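Local coordinates for tudor and KH domain-containing protein homolog (Bombyx mori, PDB 5VQH), which acts in primary piRNA biogenesis and transposon silencing in the germline, its Tudor domain binding symmetrically methylated Siwi and Ago3, at residues V73-V79 and R91-I97; Q106-V111 and Y121-L127. All blocks are in the same frame, centred on the assembly; numbering follows the deposited sequence.

Interaction 1: residues V73-V79 and R91-I97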
# COMPACT_ATOMS: atom_id res chain seq x y z
N VAL A 73 3.08 -2.48 22.79
CA VAL A 73 2.68 -2.50 21.41
C VAL A 73 1.92 -3.77 21.08
O VAL A 73 2.27 -4.85 21.52
CB VAL A 73 3.88 -2.33 20.48
CG1 VAL A 73 4.90 -3.43 20.63
CG2 VAL A 73 3.43 -2.24 19.04
N SER A 74 0.84 -3.61 20.31
CA SER A 74 -0.09 -4.69 19.99
C SER A 74 -0.24 -4.86 18.48
O SER A 74 -0.09 -3.93 17.72
CB SER A 74 -1.47 -4.40 20.59
OG SER A 74 -1.34 -3.56 21.72
N VAL A 75 -0.53 -6.07 18.05
CA VAL A 75 -0.78 -6.31 16.67
C VAL A 75 -2.05 -5.56 16.35
O VAL A 75 -2.97 -5.52 17.16
CB VAL A 75 -0.88 -7.82 16.40
CG1 VAL A 75 -1.77 -8.14 15.23
CG2 VAL A 75 0.51 -8.35 16.13
N GLY A 76 -2.07 -4.93 15.18
CA GLY A 76 -3.22 -4.19 14.74
C GLY A 76 -3.18 -2.76 15.19
O GLY A 76 -4.04 -1.99 14.84
N GLN A 77 -2.16 -2.40 15.98
CA GLN A 77 -2.04 -1.04 16.51
C GLN A 77 -1.49 -0.10 15.46
O GLN A 77 -0.54 -0.44 14.78
CB GLN A 77 -1.10 -1.02 17.68
CG GLN A 77 -1.01 0.31 18.42
CD GLN A 77 -0.17 0.22 19.71
OE1 GLN A 77 0.06 -0.86 20.22
NE2 GLN A 77 0.28 1.35 20.23
N VAL A 78 -2.06 1.10 15.37
CA VAL A 78 -1.52 2.16 14.51
C VAL A 78 -0.51 3.03 15.25
O VAL A 78 -0.81 3.57 16.32
CB VAL A 78 -2.64 3.03 13.94
CG1 VAL A 78 -2.09 4.12 13.05
CG2 VAL A 78 -3.68 2.18 13.22
N VAL A 79 0.67 3.19 14.64
CA VAL A 79 1.83 3.82 15.27
C VAL A 79 2.61 4.77 14.32
O VAL A 79 2.30 4.90 13.13
CB VAL A 79 2.81 2.72 15.72
CG1 VAL A 79 2.19 1.87 16.84
CG2 VAL A 79 3.21 1.84 14.53
N ARG A 91 2.67 6.63 9.11
CA ARG A 91 1.66 5.95 9.85
C ARG A 91 1.69 4.53 9.35
O ARG A 91 1.61 4.30 8.13
CB ARG A 91 0.29 6.57 9.59
CG ARG A 91 0.22 8.04 9.89
CD ARG A 91 -1.18 8.65 9.74
NE ARG A 91 -1.80 8.57 8.42
CZ ARG A 91 -3.04 9.00 8.15
NH1 ARG A 91 -3.81 9.54 9.11
NH2 ARG A 91 -3.54 8.88 6.93
N ALA A 92 1.80 3.59 10.29
CA ALA A 92 1.84 2.18 9.95
C ALA A 92 1.00 1.39 10.95
O ALA A 92 0.77 1.83 12.07
CB ALA A 92 3.25 1.71 9.99
N ARG A 93 0.57 0.20 10.53
CA ARG A 93 -0.17 -0.71 11.40
C ARG A 93 0.73 -1.92 11.67
O ARG A 93 1.29 -2.49 10.75
CB ARG A 93 -1.46 -1.14 10.71
CG ARG A 93 -2.40 -1.97 11.57
CD ARG A 93 -3.58 -2.53 10.78
NE ARG A 93 -4.53 -1.49 10.32
CZ ARG A 93 -5.34 -0.75 11.10
NH1 ARG A 93 -5.36 -0.86 12.43
NH2 ARG A 93 -6.13 0.13 10.54
N VAL A 94 0.88 -2.30 12.93
CA VAL A 94 1.68 -3.44 13.29
C VAL A 94 0.95 -4.68 12.80
O VAL A 94 -0.17 -4.94 13.24
CB VAL A 94 1.88 -3.49 14.82
CG1 VAL A 94 2.63 -4.74 15.22
CG2 VAL A 94 2.67 -2.25 15.29
N HIS A 95 1.55 -5.42 11.87
CA HIS A 95 0.89 -6.61 11.34
C HIS A 95 1.28 -7.86 12.10
O HIS A 95 0.47 -8.76 12.29
CB HIS A 95 1.19 -6.78 9.86
CG HIS A 95 0.75 -8.11 9.31
ND1 HIS A 95 1.62 -9.18 9.14
CD2 HIS A 95 -0.47 -8.56 8.92
CE1 HIS A 95 0.96 -10.22 8.67
NE2 HIS A 95 -0.31 -9.87 8.51
N ASP A 96 2.53 -7.92 12.53
CA ASP A 96 2.98 -9.02 13.34
C ASP A 96 4.22 -8.63 14.14
O ASP A 96 4.85 -7.63 13.85
CB ASP A 96 3.30 -10.20 12.43
CG ASP A 96 3.43 -11.48 13.17
OD1 ASP A 96 3.06 -11.50 14.38
OD2 ASP A 96 3.91 -12.45 12.54
N ILE A 97 4.54 -9.41 15.16
CA ILE A 97 5.76 -9.23 15.93
C ILE A 97 6.54 -10.53 15.93
O ILE A 97 5.97 -11.59 16.21
CB ILE A 97 5.44 -8.83 17.36
CG1 ILE A 97 4.74 -7.48 17.35
CG2 ILE A 97 6.71 -8.70 18.20
CD1 ILE A 97 4.14 -7.14 18.70

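Interaction 2: residues Q106-V111 and Y121-L127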
# COMPACT_ATOMS: atom_id res chain seq x y z
N GLN A 106 15.35 -6.75 21.30
CA GLN A 106 14.77 -6.36 20.02
C GLN A 106 13.84 -7.38 19.44
O GLN A 106 14.27 -8.28 18.73
CB GLN A 106 15.86 -6.10 18.98
CG GLN A 106 16.60 -4.81 19.21
CD GLN A 106 16.85 -4.05 17.93
OE1 GLN A 106 16.97 -4.65 16.86
NE2 GLN A 106 16.94 -2.74 18.02
N GLN A 107 12.57 -7.20 19.70
CA GLN A 107 11.60 -7.77 18.83
C GLN A 107 11.54 -6.89 17.61
O GLN A 107 11.92 -5.71 17.65
CB GLN A 107 10.24 -7.83 19.46
CG GLN A 107 10.06 -8.99 20.37
CD GLN A 107 10.22 -8.60 21.80
OE1 GLN A 107 9.36 -7.93 22.37
NE2 GLN A 107 11.32 -9.02 22.40
N VAL A 108 11.06 -7.49 16.54
CA VAL A 108 10.95 -6.80 15.29
C VAL A 108 9.49 -6.90 14.85
O VAL A 108 8.82 -7.95 15.00
CB VAL A 108 11.98 -7.33 14.27
CG1 VAL A 108 11.82 -8.81 14.04
CG2 VAL A 108 11.84 -6.62 12.94
N ALA A 109 8.95 -5.77 14.39
CA ALA A 109 7.54 -5.72 14.00
C ALA A 109 7.42 -5.64 12.49
O ALA A 109 8.15 -4.91 11.84
CB ALA A 109 6.90 -4.52 14.63
N ASP A 110 6.52 -6.43 11.94
CA ASP A 110 6.22 -6.37 10.55
C ASP A 110 5.19 -5.28 10.50
O ASP A 110 4.09 -5.48 11.02
CB ASP A 110 5.63 -7.71 10.11
CG ASP A 110 5.10 -7.70 8.69
OD1 ASP A 110 5.30 -6.69 7.99
OD2 ASP A 110 4.46 -8.71 8.30
N VAL A 111 5.52 -4.14 9.89
CA VAL A 111 4.59 -2.99 9.77
C VAL A 111 4.13 -2.67 8.35
O VAL A 111 4.87 -2.80 7.39
CB VAL A 111 5.15 -1.71 10.40
CG1 VAL A 111 5.56 -1.98 11.84
CG2 VAL A 111 6.33 -1.16 9.63
N TYR A 121 10.07 -4.64 8.11
CA TYR A 121 10.30 -5.17 9.44
C TYR A 121 11.08 -4.08 10.15
O TYR A 121 12.15 -3.70 9.68
CB TYR A 121 11.16 -6.43 9.37
CG TYR A 121 10.43 -7.67 8.90
CD1 TYR A 121 9.44 -8.24 9.67
CD2 TYR A 121 10.77 -8.28 7.69
CE1 TYR A 121 8.78 -9.37 9.26
CE2 TYR A 121 10.12 -9.41 7.25
CZ TYR A 121 9.12 -9.95 8.04
OH TYR A 121 8.46 -11.08 7.64
N VAL A 122 10.53 -3.57 11.23
CA VAL A 122 11.13 -2.49 11.99
C VAL A 122 11.28 -2.98 13.41
O VAL A 122 10.42 -3.68 13.93
CB VAL A 122 10.23 -1.23 11.95
CG1 VAL A 122 10.59 -0.23 13.04
CG2 VAL A 122 10.34 -0.56 10.59
N ALA A 123 12.39 -2.63 14.02
CA ALA A 123 12.64 -3.00 15.39
C ALA A 123 11.61 -2.25 16.20
O ALA A 123 11.35 -1.09 15.93
CB ALA A 123 14.03 -2.56 15.80
N THR A 124 11.02 -2.91 17.17
CA THR A 124 10.00 -2.26 17.94
C THR A 124 10.55 -1.11 18.75
O THR A 124 9.81 -0.22 19.13
CB THR A 124 9.27 -3.22 18.89
OG1 THR A 124 10.20 -3.78 19.79
CG2 THR A 124 8.59 -4.35 18.11
N HIS A 125 11.86 -1.09 18.98
CA HIS A 125 12.50 -0.03 19.76
C HIS A 125 12.28 1.35 19.15
O HIS A 125 12.22 2.35 19.86
CB HIS A 125 14.00 -0.33 19.88
CG HIS A 125 14.77 0.75 20.57
ND1 HIS A 125 15.43 1.75 19.89
CD2 HIS A 125 14.95 1.00 21.89
CE1 HIS A 125 16.00 2.57 20.76
NE2 HIS A 125 15.72 2.14 21.98
N GLU A 126 12.17 1.44 17.83
CA GLU A 126 12.16 2.73 17.18
C GLU A 126 10.76 3.18 16.74
O GLU A 126 10.63 4.19 16.08
CB GLU A 126 13.13 2.72 15.99
CG GLU A 126 12.78 1.75 14.85
CD GLU A 126 13.88 1.67 13.81
OE1 GLU A 126 14.12 2.70 13.14
OE2 GLU A 126 14.49 0.57 13.66
N LEU A 127 9.72 2.44 17.11
CA LEU A 127 8.33 2.90 16.91
C LEU A 127 7.91 3.89 18.02
O LEU A 127 8.44 3.85 19.15
CB LEU A 127 7.35 1.72 16.88
CG LEU A 127 7.66 0.55 15.94
CD1 LEU A 127 6.74 -0.63 16.22
CD2 LEU A 127 7.54 0.99 14.50
O HOH W 1 9.36 -5.21 21.84

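Interaction 1: residues V73-V79 and R91-I97
V94 is the bump that the curved chain of V73-V79 wraps around, an example of how a tight turn can be shaped to one residue of the neighbouring strand. Its CG2 meets V73 CG2 at 3.8 Å, the two side chains crossing at about a right angle, and the same methyl also approaches V79 CG2. V94 CB sits 3.5 Å from S74 O, within the type II turn from S74 to Q77. That turn is braced by the side-chain amide of Q77, whose OE1 accepts S74 N at 2.9 Å. G76 N to V94 O (2.7 Å) and V94 N to Q77 O (3.0 Å) pin it to the strand. R93 lies on the V78 face; a bend at chi3 (-68°) turns its guanidinium back, placing V78 CG2 over one face while NH1 reaches G76 O at 3.0 Å, nearly in the guanidinium plane. Within the turn, V75 CG2 rests 3.8 Å from D96 CA. Beyond the turn, V79 and A92 exchange both backbone bonds. Around this hairpin, V78 packs on L130, A92 on V111 of strand 108-113, and R91 against L51 and M55 of helix 43-59, its guanidinium bound by D115 and the L134 and L137 carbonyls.

Interaction 2: residues Q106-V111 and Y121-L127
A109 and V122 form the hydrogen-bonded pair at the centre of this antiparallel ladder, with A109 N to V122 O at 2.6 Å and V122 N to A109 O at 2.8 Å. The backbone bonding continues past the strand end, where T124 N donates almost straight (175°) to Q107 O at 3.0 Å. A water adds a polar bridge, giving a proton to Q107 OE1 and lying 2.6 Å from T124 OG1. Apolar contacts divide between the two faces. On the face of A109 and V122, T124 CG2 lies 3.9 Å from A109 CB, and L127 CD1 also nears that methyl; V111 CG2 meets V122 CG2. On the V108 face, V108 CG2, anti to its own N, reaches Y121 CB at 3.6 Å. The Y121 ring inclines across D110, CE1 3.7 Å from D110 CB, with carboxylate and ring planes 49° apart. From strand 89-98, H95 hydrogen-bonds to D110 OD2 and R98 makes a cation-pi contact with the ring. A glycine in place of T124 would probably leave the A109 methyl with less cover and the bridging water without its hydroxyl mate. The arrangement is a beta hairpin of the Tudor domain, its outer strand running into a 3-10 turn.

In the fold
Coming from helices 43-59 and 62-66, the chain enters this sheet through V73-V79, continues along strand 78-82 and turns back as strand 89-98, interaction 1 closing the first hairpin. It then loops out, returns as strand 108-113 and reverses into strand 119-123, where interaction 2 closes the second. The two contacts follow in series, neither nesting nor crossing. They share one antiparallel sheet, strands 89-98 and 108-113 being neighbours: H95 and D96 both face D110 in a classic beta bulge, and I97 packs on Q107. They build successive hairpins of the Tudor domain, whose dimethylarginine pocket draws F83, H85, D86, R88 and Y90 from the first, Y113, Y116 and D118 from the second, and S28 from strand 23-30.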